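Local coordinates for protein glycoside Hydrolase (Bacteroides plebeius, PDB 5T3B) that probably hydrolyses glycosidic bonds, as a member of glycoside hydrolase family 50, a family known mainly for beta-agarases, at residues Gln71-Gln76 with Asn469-Asn474; Asn84-Tyr89 with Ile113-Gly118; Tyr119-Arg124 with Gly160-Cys165; Ala418-Thr423 with Thr462-Asp467. All blocks are in the same frame, centred on the assembly; numbering follows the deposited sequence.

Contact 1: Gln71-Gln76 with Asn469-Asn474; sequences QQTKTQ and NWNVYN
A single water ties Thr-73 to Trp-470: it lies 2.7 Å from Thr-73 OG1 and donates a hydrogen bond to Trp-470 O at 2.8 Å. The indole of Trp-470 makes the broadest contact. Its six-membered ring slides under the backbone of Lys-74 to Gln-76, with Thr-75 C over one face, while Thr-73 O stands at the ring edge, near its plane. That same Thr-73 O takes a nearly straight hydrogen bond from Gln-71 NE2 (2.9 Å, 169°), a bond inside the loop; Gln-71 NE2 also reaches Asp-467 OD1. With CG2 anti to the backbone N, the methyl of Thr-73 lands 3.8 Å from Trp-470 CB. Farther along, the amide of Gln-72, in one of its two conformers, lies stacked on that of Asn-474 with planes 12° apart, and Asn-471 pushes its amide toward the backbone of Thr-73. Trp-470 NE1 turns to Glu-158 O, and Tyr-79 stacks on the ring. Thr-75 points away from the contact and bonds through OG1 to Glu-78 N, a classic N-cap. The contact thus lies at the surface, where the capped start of helix 76-82 meets the start of the C-terminal helix 472-480.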
# COMPACT_ATOMS: atom_id res chain seq x y z
N GLN A 71 -26.82 -0.95 2.18
CA GLN A 71 -26.00 0.20 1.77
C GLN A 71 -26.65 1.50 2.26
O GLN A 71 -27.79 1.78 1.96
CB GLN A 71 -25.77 0.19 0.29
CG GLN A 71 -24.91 1.31 -0.19
CD GLN A 71 -24.45 1.19 -1.61
OE1 GLN A 71 -24.34 0.10 -2.18
NE2 GLN A 71 -24.10 2.34 -2.17
N GLN A 72 -25.87 2.29 2.98
CA GLN A 72 -26.40 3.44 3.66
C GLN A 72 -26.29 4.71 2.82
O GLN A 72 -27.28 5.42 2.65
CB GLN A 72 -25.77 3.60 5.02
CG GLN A 72 -26.10 2.43 5.94
CD GLN A 72 -25.57 2.63 7.33
OE1 GLN A 72 -25.16 3.73 7.68
NE2 GLN A 72 -25.57 1.57 8.13
N THR A 73 -25.09 4.98 2.27
CA THR A 73 -24.85 6.10 1.44
C THR A 73 -24.99 5.59 0.01
O THR A 73 -24.28 4.67 -0.42
CB THR A 73 -23.43 6.67 1.64
OG1 THR A 73 -23.36 7.13 3.00
CG2 THR A 73 -23.12 7.82 0.62
N LYS A 74 -25.92 6.21 -0.73
CA LYS A 74 -26.41 5.68 -2.00
C LYS A 74 -26.12 6.55 -3.23
O LYS A 74 -26.37 6.10 -4.35
CB LYS A 74 -27.89 5.36 -1.86
CG LYS A 74 -28.31 4.44 -0.67
CD LYS A 74 -29.84 4.32 -0.57
CE LYS A 74 -30.41 3.70 0.72
NZ LYS A 74 -29.94 4.32 2.01
N THR A 75 -25.66 7.78 -3.02
CA THR A 75 -25.37 8.69 -4.14
C THR A 75 -24.08 9.44 -3.85
O THR A 75 -23.67 9.64 -2.66
CB THR A 75 -26.47 9.71 -4.33
OG1 THR A 75 -26.50 10.64 -3.23
CG2 THR A 75 -27.84 9.03 -4.51
N GLN A 76 -23.50 9.97 -4.92
CA GLN A 76 -22.33 10.79 -4.78
C GLN A 76 -22.57 12.04 -3.91
O GLN A 76 -21.70 12.40 -3.13
CB GLN A 76 -21.62 11.06 -6.11
CG GLN A 76 -22.27 12.00 -6.96
CD GLN A 76 -21.39 12.31 -8.13
OE1 GLN A 76 -21.24 13.46 -8.46
NE2 GLN A 76 -20.88 11.30 -8.78
N ASN A 469 -16.51 2.54 -1.11
CA ASN A 469 -15.71 3.68 -0.66
C ASN A 469 -16.56 4.72 0.03
O ASN A 469 -16.14 5.34 1.00
CB ASN A 469 -14.99 4.33 -1.83
CG ASN A 469 -13.91 3.46 -2.38
OD1 ASN A 469 -13.50 2.45 -1.85
ND2 ASN A 469 -13.38 3.94 -3.52
N TRP A 470 -17.79 4.89 -0.47
CA TRP A 470 -18.70 5.86 0.18
C TRP A 470 -19.13 5.42 1.59
O TRP A 470 -19.56 6.23 2.39
CB TRP A 470 -19.99 5.97 -0.61
CG TRP A 470 -19.90 6.58 -1.96
CD1 TRP A 470 -18.90 7.35 -2.50
CD2 TRP A 470 -20.91 6.48 -2.98
NE1 TRP A 470 -19.25 7.75 -3.75
CE2 TRP A 470 -20.46 7.22 -4.09
CE3 TRP A 470 -22.14 5.80 -3.06
CZ2 TRP A 470 -21.23 7.30 -5.29
CZ3 TRP A 470 -22.86 5.87 -4.23
CH2 TRP A 470 -22.42 6.59 -5.31
N ASN A 471 -19.06 4.12 1.83
CA ASN A 471 -19.66 3.47 3.00
C ASN A 471 -18.64 2.94 4.02
O ASN A 471 -19.04 2.30 4.99
CB ASN A 471 -20.63 2.36 2.55
CG ASN A 471 -21.85 2.95 1.94
OD1 ASN A 471 -22.04 3.01 0.69
ND2 ASN A 471 -22.62 3.54 2.77
N VAL A 472 -17.34 3.19 3.81
CA VAL A 472 -16.37 2.60 4.70
C VAL A 472 -16.63 2.90 6.18
O VAL A 472 -16.41 2.04 7.04
CB VAL A 472 -14.90 2.90 4.33
CG1 VAL A 472 -14.53 2.26 3.02
CG2 VAL A 472 -14.63 4.42 4.31
N TYR A 473 -17.03 4.13 6.48
CA TYR A 473 -17.17 4.51 7.87
C TYR A 473 -18.34 3.76 8.54
O TYR A 473 -18.24 3.29 9.67
CB TYR A 473 -17.31 6.03 8.01
CG TYR A 473 -16.13 6.79 7.45
CD1 TYR A 473 -14.90 6.79 8.08
CD2 TYR A 473 -16.20 7.43 6.23
CE1 TYR A 473 -13.81 7.49 7.58
CE2 TYR A 473 -15.13 8.10 5.69
CZ TYR A 473 -13.90 8.12 6.35
OH TYR A 473 -12.80 8.77 5.89
N ASN A 474 -19.46 3.64 7.81
CA ASN A 474 -20.59 2.91 8.39
C ASN A 474 -20.43 1.38 8.31
O ASN A 474 -20.95 0.66 9.16
CB ASN A 474 -21.90 3.43 7.88
CG ASN A 474 -22.16 3.13 6.42
OD1 ASN A 474 -22.36 1.95 6.04
ND2 ASN A 474 -22.14 4.14 5.60
O HOH W 1 -23.56 0.75 10.12
O HOH W 2 -21.00 8.38 3.50

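Contact 2: Asn84-Tyr89 with Ile113-Gly118; sequences NKYGSY and IVDPEG
Asn-84 and Asp-115 reach for each other from opposite directions, and each heads an Asx turn, so the contact joins two type I beta turns, 84-87 and 115-118, through their leading side chains. The amide and carboxylate planes are nearly coplanar, 18° apart. Asn-84 ND2 donates to Asp-115 OD2 at 2.8 Å, almost straight (175°), on the syn lone pair of that oxygen. Ser-88 OG donates to the same Asp-115 OD2 at 2.6 Å, from the anti side and somewhat out of the carboxylate plane. Two donors on one oxygen within a buried spot would be expected to favour the charged form of the acid.

Both turn-leading side chains have CG tucked between backbone N and carbonyl carbon (chi1 70° for Asn-84), which brings Asn-84 OD1 and Asp-115 OD1 back over their own turns. Asn-84 OD1 thus accepts from Tyr-86 N and Ser-88 N on opposite faces of its plane, while Asp-115 OD1 takes Glu-117 N and, just beyond the turn, Tyr-119 N. Each side chain in this way holds its own turn with one atom and the opposing turn with the other.

The ring of Tyr-86 is sandwiched: Lys-85 CG lies over one face, Pro-116 CD over the other in a CH-pi contact, 3.9 Å from the ring centroid. Glu-117 OE2 comes in at the ring edge, 3.8 Å from Tyr-86 CE2. Farther out, one water donates to Glu-117 OE2 at 2.6 Å and lies 2.7 Å from Tyr-86 OH.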
# COMPACT_ATOMS: atom_id res chain seq x y z
N ASN A 84 -15.35 15.60 4.84
CA ASN A 84 -14.72 16.86 4.64
C ASN A 84 -13.79 16.91 3.42
O ASN A 84 -13.79 15.97 2.60
CB ASN A 84 -14.01 17.35 5.89
CG ASN A 84 -12.76 16.53 6.22
OD1 ASN A 84 -12.28 15.75 5.40
ND2 ASN A 84 -12.19 16.78 7.40
N LYS A 85 -13.04 18.00 3.24
CA LYS A 85 -12.26 18.17 2.03
C LYS A 85 -11.16 17.09 1.81
O LYS A 85 -10.68 16.92 0.71
CB LYS A 85 -11.65 19.55 2.01
CG LYS A 85 -10.56 19.76 3.00
CD LYS A 85 -10.10 21.19 2.90
CE LYS A 85 -9.01 21.41 3.85
NZ LYS A 85 -8.53 22.83 3.84
N TYR A 86 -10.79 16.44 2.93
CA TYR A 86 -9.80 15.37 2.90
C TYR A 86 -10.42 13.99 2.61
O TYR A 86 -9.69 13.03 2.40
CB TYR A 86 -9.01 15.30 4.21
CG TYR A 86 -8.24 16.57 4.55
CD1 TYR A 86 -7.09 16.87 3.91
CD2 TYR A 86 -8.71 17.45 5.53
CE1 TYR A 86 -6.37 18.02 4.28
CE2 TYR A 86 -8.02 18.60 5.85
CZ TYR A 86 -6.89 18.88 5.24
OH TYR A 86 -6.15 20.04 5.56
N GLY A 87 -11.75 13.89 2.63
CA GLY A 87 -12.41 12.62 2.58
C GLY A 87 -12.61 11.93 3.91
O GLY A 87 -12.97 10.75 3.96
N SER A 88 -12.41 12.70 4.99
CA SER A 88 -12.58 12.17 6.34
C SER A 88 -14.02 12.27 6.77
O SER A 88 -14.70 13.24 6.37
CB SER A 88 -11.75 13.01 7.30
OG SER A 88 -10.40 13.13 6.84
N TYR A 89 -14.49 11.32 7.54
CA TYR A 89 -15.86 11.38 8.01
C TYR A 89 -16.05 12.60 8.90
O TYR A 89 -15.30 12.78 9.81
CB TYR A 89 -16.24 10.10 8.71
CG TYR A 89 -17.73 9.97 8.94
CD1 TYR A 89 -18.58 9.88 7.87
CD2 TYR A 89 -18.30 10.02 10.21
CE1 TYR A 89 -19.93 9.74 8.01
CE2 TYR A 89 -19.68 9.91 10.35
CZ TYR A 89 -20.49 9.81 9.25
OH TYR A 89 -21.85 9.67 9.36
N ILE A 113 -5.90 6.74 10.48
CA ILE A 113 -5.25 8.00 10.11
C ILE A 113 -6.22 9.14 10.46
O ILE A 113 -7.40 9.04 10.19
CB ILE A 113 -4.91 8.02 8.62
CG1 ILE A 113 -3.90 6.94 8.32
CG2 ILE A 113 -4.48 9.42 8.15
CD1 ILE A 113 -2.63 7.13 8.91
N VAL A 114 -5.65 10.21 11.04
CA VAL A 114 -6.43 11.41 11.41
C VAL A 114 -5.86 12.54 10.56
O VAL A 114 -4.63 12.69 10.42
CB VAL A 114 -6.27 11.66 12.94
CG1 VAL A 114 -6.67 13.04 13.39
CG2 VAL A 114 -7.06 10.50 13.62
N ASP A 115 -6.78 13.34 10.01
CA ASP A 115 -6.41 14.45 9.16
C ASP A 115 -5.95 15.67 9.94
O ASP A 115 -5.98 15.66 11.19
CB ASP A 115 -7.54 14.72 8.14
CG ASP A 115 -8.73 15.46 8.70
OD1 ASP A 115 -8.68 16.11 9.75
OD2 ASP A 115 -9.78 15.40 7.98
N PRO A 116 -5.48 16.69 9.26
CA PRO A 116 -4.96 17.87 10.00
C PRO A 116 -5.94 18.52 11.00
O PRO A 116 -5.48 19.17 11.92
CB PRO A 116 -4.64 18.83 8.89
CG PRO A 116 -4.14 17.92 7.76
CD PRO A 116 -5.12 16.78 7.84
N GLU A 117 -7.23 18.34 10.76
CA GLU A 117 -8.29 18.89 11.63
C GLU A 117 -8.81 17.89 12.66
O GLU A 117 -9.70 18.21 13.41
CB GLU A 117 -9.43 19.40 10.76
CG GLU A 117 -9.00 20.55 9.89
CD GLU A 117 -10.10 21.04 8.95
OE1 GLU A 117 -11.28 21.22 9.43
OE2 GLU A 117 -9.78 21.36 7.78
N GLY A 118 -8.21 16.70 12.71
CA GLY A 118 -8.59 15.73 13.67
C GLY A 118 -9.65 14.71 13.25
O GLY A 118 -10.01 13.82 14.03
O HOH W 3 -13.46 19.36 8.51
O HOH W 4 -7.47 22.08 6.75

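Contact 3: Tyr119-Arg124 with Gly160-Cys165; sequences YPYYVR and GFHSVC
The end-to-end directions of residues 121-124 and 160-163 stand 94° apart, and the backbones come closest where Arg-124 O accepts from His-162 N at 2.9 Å, nearly along the C=O axis; Ser-163 N adds a weak bond to the same oxygen, and Phe-161 CA sends a C-H toward it. The ring of Phe-161 has its edge against the Arg-124 carbonyl. Gly-160, whose positive phi belongs to the Schellman motif ending the preceding helix, brings its O over one face of the Arg-124 guanidinium. His-162 lies alongside that arginine, pointing the same way, with its CD2 over a guanidinium face, 3.7 Å from Arg-124 NH2. The arginine chain is bent at chi2 and at chi3 (chi3 -66°), curling the group back so that NE (2.9 Å) and NH2 (3.0 Å) both grip Tyr-122 O side-on. Its NH1 goes to Tyr-79 OH, which also meets His-162 NE2, and to Asn-469 O. Tyr-121 OH and Ser-163 OG share a hydrogen bond of 2.7 Å, and Tyr-121 OH also touches His-162 CB at 3.4 Å. All of this is buried. Strand 120-126 pairs in parallel with 163-165 and 432-437, and antiparallel with 111-114; the parallel strands are consistent with the (β/α)8 barrel expected of family 50. Helix 472-480 packs on Tyr-122 and Arg-124 through Val-472.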
# COMPACT_ATOMS: atom_id res chain seq x y z
N TYR A 119 -10.12 14.79 11.99
CA TYR A 119 -11.14 13.88 11.56
C TYR A 119 -10.54 12.58 11.02
O TYR A 119 -9.45 12.60 10.43
CB TYR A 119 -12.04 14.53 10.52
CG TYR A 119 -12.83 15.67 11.05
CD1 TYR A 119 -14.12 15.47 11.54
CD2 TYR A 119 -12.30 16.94 11.09
CE1 TYR A 119 -14.83 16.53 12.08
CE2 TYR A 119 -13.00 17.98 11.64
CZ TYR A 119 -14.24 17.78 12.12
OH TYR A 119 -14.95 18.86 12.63
N PRO A 120 -11.24 11.48 11.24
CA PRO A 120 -10.71 10.18 10.80
C PRO A 120 -10.78 10.05 9.26
O PRO A 120 -11.88 10.15 8.69
CB PRO A 120 -11.63 9.15 11.48
CG PRO A 120 -12.90 9.90 11.67
CD PRO A 120 -12.53 11.32 11.93
N TYR A 121 -9.64 9.79 8.65
CA TYR A 121 -9.53 9.61 7.22
C TYR A 121 -9.23 8.16 6.95
O TYR A 121 -8.10 7.72 7.18
CB TYR A 121 -8.42 10.49 6.61
CG TYR A 121 -8.17 10.20 5.15
CD1 TYR A 121 -9.24 10.15 4.25
CD2 TYR A 121 -6.90 9.88 4.70
CE1 TYR A 121 -9.06 9.79 2.94
CE2 TYR A 121 -6.70 9.52 3.36
CZ TYR A 121 -7.77 9.48 2.50
OH TYR A 121 -7.62 9.06 1.19
N TYR A 122 -10.19 7.41 6.44
CA TYR A 122 -9.97 6.05 6.02
C TYR A 122 -9.31 6.11 4.66
O TYR A 122 -9.87 6.67 3.71
CB TYR A 122 -11.27 5.24 6.01
CG TYR A 122 -10.97 3.77 5.90
CD1 TYR A 122 -10.58 3.04 7.00
CD2 TYR A 122 -10.93 3.12 4.67
CE1 TYR A 122 -10.23 1.71 6.90
CE2 TYR A 122 -10.53 1.79 4.57
CZ TYR A 122 -10.21 1.07 5.70
OH TYR A 122 -9.84 -0.23 5.60
N VAL A 123 -8.09 5.58 4.54
CA VAL A 123 -7.32 5.81 3.33
C VAL A 123 -7.96 5.05 2.16
O VAL A 123 -8.12 3.82 2.22
CB VAL A 123 -5.85 5.39 3.46
CG1 VAL A 123 -5.12 5.66 2.17
CG2 VAL A 123 -5.20 6.14 4.62
N ARG A 124 -8.29 5.79 1.08
CA ARG A 124 -8.73 5.21 -0.20
C ARG A 124 -7.96 5.93 -1.28
O ARG A 124 -8.26 7.06 -1.61
CB ARG A 124 -10.24 5.34 -0.33
CG ARG A 124 -11.03 4.38 0.55
CD ARG A 124 -12.35 4.95 1.05
NE ARG A 124 -12.06 6.08 1.94
CZ ARG A 124 -12.78 7.17 2.09
NH1 ARG A 124 -14.02 7.23 1.61
NH2 ARG A 124 -12.25 8.20 2.73
N GLY A 160 -15.14 8.21 -4.04
CA GLY A 160 -14.64 8.00 -2.67
C GLY A 160 -13.16 7.69 -2.56
O GLY A 160 -12.75 7.13 -1.53
N PHE A 161 -12.37 8.12 -3.55
CA PHE A 161 -10.91 8.11 -3.45
C PHE A 161 -10.45 9.54 -3.20
O PHE A 161 -10.88 10.45 -3.88
CB PHE A 161 -10.27 7.59 -4.74
CG PHE A 161 -10.43 6.12 -5.00
CD1 PHE A 161 -9.68 5.16 -4.30
CD2 PHE A 161 -11.32 5.65 -5.95
CE1 PHE A 161 -9.81 3.82 -4.59
CE2 PHE A 161 -11.42 4.33 -6.26
CZ PHE A 161 -10.67 3.39 -5.56
N HIS A 162 -9.44 9.66 -2.33
CA HIS A 162 -8.96 10.99 -1.89
C HIS A 162 -7.49 11.21 -1.90
O HIS A 162 -7.03 12.31 -1.66
CB HIS A 162 -9.56 11.33 -0.53
CG HIS A 162 -11.06 11.35 -0.51
ND1 HIS A 162 -11.78 12.47 -0.86
CD2 HIS A 162 -11.99 10.37 -0.29
CE1 HIS A 162 -13.07 12.18 -0.79
NE2 HIS A 162 -13.22 10.91 -0.49
N SER A 163 -6.74 10.13 -2.15
CA SER A 163 -5.30 10.20 -2.13
C SER A 163 -4.67 9.55 -3.36
O SER A 163 -5.32 8.64 -3.95
CB SER A 163 -4.73 9.52 -0.91
OG SER A 163 -5.23 10.04 0.31
N VAL A 164 -3.47 10.01 -3.68
CA VAL A 164 -2.68 9.34 -4.69
C VAL A 164 -1.39 8.90 -4.01
O VAL A 164 -0.74 9.70 -3.31
CB VAL A 164 -2.45 10.23 -5.93
CG1 VAL A 164 -3.76 10.37 -6.66
CG2 VAL A 164 -1.83 11.56 -5.61
N CYS A 165 -1.00 7.66 -4.19
CA CYS A 165 0.06 7.04 -3.41
C CYS A 165 0.98 6.28 -4.30
O CYS A 165 0.59 5.23 -4.83
CB CYS A 165 -0.52 6.14 -2.32
SG CYS A 165 -1.75 6.88 -1.20

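Contact 4: Ala418-Thr423 with Thr462-Asp467; sequences AYQHFT and TKYMSD
Apolar contact centres on the ring of Tyr-419, which Met-465 crosses at about a right angle. Met-465 CG sits directly over the ring, 3.6 Å from its centroid, in a CH-pi contact, and Met-465 SD lies farther above the same face, a Met-aromatic pair. Thr-423 CG2 covers the opposite face, so the ring is sandwiched between Met-465 of the other helix and Thr-423 of its own. The ring swings toward helix 459-469 because chi1 (-179°) sets CG trans to the main-chain N. The helix segments run nearly parallel, 25° apart with axes 9.1 Å at closest approach; in the (β/α)8 barrel expected for this family, helices 412-427 and 459-469 would be neighbours in the outer layer. Of polar bonds, the one direct link is Gln-420 NE2 to Tyr-464 O (3.1 Å), the acceptor lying in the amide plane and the bond close to straight. The same NE2 meets the Tyr-464 ring at its edge, 3.7 Å from CD1. A water accepting from Gln-420 NE2 donates to Asp-467 OD2, with 2.7 Å between the water and OD2. Within helix 459-469, Lys-463 NZ makes a salt bridge to Asp-467 OD2, on its syn lone pair. Gln-420 OE1 turns to Leu-63 N, and Tyr-419 OH to Asn-469 and Trp-435.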
# COMPACT_ATOMS: atom_id res chain seq x y z
N ALA A 418 -14.54 -8.31 -7.12
CA ALA A 418 -13.28 -8.61 -6.45
C ALA A 418 -12.85 -7.43 -5.56
O ALA A 418 -12.29 -7.66 -4.49
CB ALA A 418 -12.22 -8.90 -7.45
N TYR A 419 -13.04 -6.20 -6.02
CA TYR A 419 -12.71 -5.05 -5.20
C TYR A 419 -13.54 -5.08 -3.92
O TYR A 419 -12.99 -4.87 -2.83
CB TYR A 419 -12.99 -3.73 -5.97
CG TYR A 419 -12.65 -2.50 -5.22
CD1 TYR A 419 -13.58 -1.86 -4.41
CD2 TYR A 419 -11.43 -1.89 -5.36
CE1 TYR A 419 -13.32 -0.70 -3.73
CE2 TYR A 419 -11.15 -0.71 -4.67
CZ TYR A 419 -12.10 -0.10 -3.87
OH TYR A 419 -11.74 1.07 -3.25
N GLN A 420 -14.85 -5.31 -4.04
CA GLN A 420 -15.69 -5.39 -2.85
C GLN A 420 -15.25 -6.49 -1.92
O GLN A 420 -15.19 -6.27 -0.69
CB GLN A 420 -17.18 -5.51 -3.18
CG GLN A 420 -17.69 -4.37 -4.00
CD GLN A 420 -19.20 -4.26 -3.97
OE1 GLN A 420 -19.88 -5.25 -3.70
NE2 GLN A 420 -19.71 -3.08 -4.23
N HIS A 421 -14.98 -7.67 -2.46
CA HIS A 421 -14.59 -8.80 -1.61
C HIS A 421 -13.30 -8.46 -0.83
O HIS A 421 -13.19 -8.69 0.37
CB HIS A 421 -14.38 -10.01 -2.51
CG HIS A 421 -13.91 -11.23 -1.82
ND1 HIS A 421 -14.75 -12.09 -1.20
CD2 HIS A 421 -12.67 -11.68 -1.59
CE1 HIS A 421 -14.06 -13.05 -0.67
NE2 HIS A 421 -12.79 -12.82 -0.86
N PHE A 422 -12.31 -7.95 -1.55
CA PHE A 422 -11.01 -7.73 -0.91
C PHE A 422 -11.14 -6.61 0.12
O PHE A 422 -10.63 -6.76 1.27
CB PHE A 422 -9.92 -7.43 -1.97
CG PHE A 422 -8.54 -7.76 -1.52
CD1 PHE A 422 -8.10 -9.07 -1.58
CD2 PHE A 422 -7.69 -6.82 -1.01
CE1 PHE A 422 -6.86 -9.45 -1.12
CE2 PHE A 422 -6.43 -7.20 -0.55
CZ PHE A 422 -6.02 -8.48 -0.62
N THR A 423 -11.79 -5.52 -0.23
CA THR A 423 -11.90 -4.40 0.67
C THR A 423 -12.76 -4.74 1.89
O THR A 423 -12.44 -4.28 2.99
CB THR A 423 -12.40 -3.16 -0.04
OG1 THR A 423 -13.69 -3.35 -0.62
CG2 THR A 423 -11.37 -2.67 -1.05
N THR A 462 -15.93 1.28 -11.32
CA THR A 462 -16.04 2.42 -10.42
C THR A 462 -17.38 2.43 -9.67
O THR A 462 -17.44 2.95 -8.54
CB THR A 462 -15.76 3.73 -11.11
OG1 THR A 462 -16.74 3.99 -12.08
CG2 THR A 462 -14.41 3.80 -11.66
N LYS A 463 -18.43 1.88 -10.25
CA LYS A 463 -19.70 1.76 -9.54
C LYS A 463 -19.52 0.94 -8.29
O LYS A 463 -19.94 1.35 -7.18
CB LYS A 463 -20.73 1.13 -10.47
CG LYS A 463 -22.15 0.90 -9.85
CD LYS A 463 -22.22 -0.44 -9.11
CE LYS A 463 -23.62 -0.87 -8.70
NZ LYS A 463 -24.20 0.09 -7.77
N TYR A 464 -18.92 -0.25 -8.44
CA TYR A 464 -18.75 -1.11 -7.26
C TYR A 464 -17.73 -0.53 -6.26
O TYR A 464 -17.89 -0.73 -5.04
CB TYR A 464 -18.35 -2.54 -7.67
CG TYR A 464 -19.50 -3.22 -8.40
CD1 TYR A 464 -20.63 -3.63 -7.74
CD2 TYR A 464 -19.51 -3.35 -9.77
CE1 TYR A 464 -21.69 -4.17 -8.39
CE2 TYR A 464 -20.58 -3.84 -10.45
CZ TYR A 464 -21.67 -4.28 -9.75
OH TYR A 464 -22.75 -4.86 -10.43
N MET A 465 -16.69 0.13 -6.78
CA MET A 465 -15.76 0.82 -5.89
C MET A 465 -16.45 1.87 -5.05
O MET A 465 -16.22 1.97 -3.85
CB MET A 465 -14.63 1.50 -6.67
CG MET A 465 -13.70 0.54 -7.36
SD MET A 465 -12.57 1.53 -8.42
CE MET A 465 -11.08 0.59 -8.37
N SER A 466 -17.33 2.65 -5.70
CA SER A 466 -18.04 3.77 -5.04
C SER A 466 -18.87 3.21 -3.90
O SER A 466 -18.93 3.79 -2.80
CB SER A 466 -18.96 4.48 -6.04
OG SER A 466 -18.25 5.13 -7.08
N ASP A 467 -19.59 2.10 -4.15
CA ASP A 467 -20.49 1.58 -3.15
C ASP A 467 -19.74 1.23 -1.84
O ASP A 467 -20.22 1.48 -0.74
CB ASP A 467 -21.26 0.36 -3.68
CG ASP A 467 -22.27 0.74 -4.75
OD1 ASP A 467 -22.78 1.91 -4.77
OD2 ASP A 467 -22.57 -0.20 -5.52
O HOH W 5 -22.72 -2.74 -4.60

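Overall arrangement
Contact 1 lies at the surface, contact 2 is partly buried, and contacts 3 and 4 lie wholly inside. Chemistry differs with place: an indole under a loop and stacked amides in contact 1, a carboxylate holding two turns in contact 2, an arginine and backbone bonds from strand 120-126 to the lead-in of strand 163-165 in contact 3, and aromatic-sulfur packing in contact 4. Bridging waters occur in contacts 1, 2 and 4. Contacts 2 and 3 share the hairpin of strands 111-114 and 120-126, where Ile-113 O meets Tyr-121 N. Contact 1 touches all others, largely through Tyr-473 and Asn-469; Tyr-473 OH bonds to Gly-87 O. Contacts 2 and 4 stay apart, nearest atoms about 11 Å.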